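Local coordinates for small S protein (Podospora anserina, PDB 2WVO) that mediates heterokaryon incompatibility, triggering a lethal reaction on meeting the prion form of its incompatible partner, with a globular domain that restrains its own C-terminal prion domain, at residues A11-A15 with F67-A71. Sequence-based numbering, arbitrary orientation.
Sequences ALGVA and FHSSA
The methyl of Ala-15 lies over one face of the His-68 imidazole, its CB 3.8 Å from the ring centroid in a CH-pi contact shifted toward the rim at NE2. The CA–CB bond of His-68 leads away from the helix start, but with CG anti to the carbonyl carbon (chi1 -68°) the ring swings back over the methyl, and a hydrogen bond between ND1 and Asp-64 O helps fix its rotation. Beside it, Phe-67 presents one ring corner to Val-14: CD2 sits 3.7 Å from Val-14 CB, with both valine methyls close to that same carbon and the two side chains slanting past each other.

One direct backbone bond runs between these pairs. Ala-15 N gives Phe-67 O a nearly straight hydrogen bond of 2.8 Å (168° at the hydrogen), received in the carbonyl plane. Val-14 N instead donates to a water that passes a bond on to Ser-69 O. Gly-13, the N-cap residue, brings its CA within 3.3 Å of Ser-69 O. At the far end Ser-70 OG donates to Ala-11 O over 2.6 Å, approaching from above the carbonyl plane.

The contact thus fastens the loop between helices 38-59 and 75-104, whose residues 67-70 run antiparallel to 11-15, to the turn leading into helix 14-23 and its first residues; on its buried side Val-14 and Phe-67 both pack against Ile-61 of the same loop and Val-77 of helix 75-104.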
# COMPACT_ATOMS: atom_id res chain seq x y z
N ALA A 11 10.80 18.94 3.33
CA ALA A 11 12.05 19.07 2.56
C ALA A 11 13.23 18.34 3.21
O ALA A 11 14.39 18.78 3.14
CB ALA A 11 12.39 20.57 2.33
N LEU A 12 12.94 17.21 3.85
CA LEU A 12 13.96 16.38 4.50
C LEU A 12 14.86 15.63 3.50
O LEU A 12 14.47 15.37 2.36
CB LEU A 12 13.31 15.41 5.49
CG LEU A 12 12.49 16.05 6.61
CD1 LEU A 12 11.88 14.99 7.51
CD2 LEU A 12 13.34 17.06 7.41
N GLY A 13 16.07 15.29 3.94
CA GLY A 13 16.92 14.35 3.21
C GLY A 13 16.58 12.94 3.65
O GLY A 13 15.70 12.75 4.48
N VAL A 14 17.27 11.94 3.10
CA VAL A 14 17.09 10.53 3.51
C VAL A 14 17.14 10.35 5.04
O VAL A 14 16.27 9.70 5.61
CB VAL A 14 18.14 9.57 2.85
CG1 VAL A 14 17.89 8.12 3.27
CG2 VAL A 14 18.12 9.69 1.32
N ALA A 15 18.15 10.95 5.69
CA ALA A 15 18.34 10.79 7.14
C ALA A 15 17.13 11.22 7.96
O ALA A 15 16.69 10.49 8.83
CB ALA A 15 19.62 11.52 7.62
N PHE A 67 23.08 11.73 2.69
CA PHE A 67 21.78 11.48 3.32
C PHE A 67 21.17 12.73 3.95
O PHE A 67 20.12 12.66 4.57
CB PHE A 67 21.91 10.39 4.38
CG PHE A 67 22.31 9.05 3.84
CD1 PHE A 67 23.37 8.35 4.41
CD2 PHE A 67 21.62 8.46 2.77
CE1 PHE A 67 23.74 7.08 3.92
CE2 PHE A 67 21.98 7.21 2.28
CZ PHE A 67 23.04 6.51 2.86
N HIS A 68 21.83 13.87 3.81
CA HIS A 68 21.39 15.08 4.48
C HIS A 68 20.93 16.20 3.54
O HIS A 68 20.67 17.31 3.99
CB HIS A 68 22.44 15.53 5.49
CG HIS A 68 22.56 14.60 6.65
ND1 HIS A 68 23.21 13.39 6.57
CD2 HIS A 68 22.05 14.67 7.90
CE1 HIS A 68 23.12 12.76 7.73
NE2 HIS A 68 22.43 13.52 8.56
N SER A 69 20.80 15.88 2.26
CA SER A 69 20.30 16.84 1.28
C SER A 69 18.91 16.47 0.75
O SER A 69 18.60 15.29 0.54
CB SER A 69 21.26 16.94 0.10
OG SER A 69 21.36 15.70 -0.57
N SER A 70 18.09 17.51 0.53
CA SER A 70 16.74 17.41 -0.05
C SER A 70 16.73 16.80 -1.45
O SER A 70 15.76 16.18 -1.86
CB SER A 70 16.12 18.80 -0.15
OG SER A 70 15.97 19.38 1.12
N ALA A 71 17.81 17.03 -2.19
CA ALA A 71 17.92 16.55 -3.55
C ALA A 71 19.25 15.83 -3.77
O ALA A 71 20.21 16.43 -4.25
CB ALA A 71 17.76 17.72 -4.54
O HOH W 1 19.39 12.70 1.25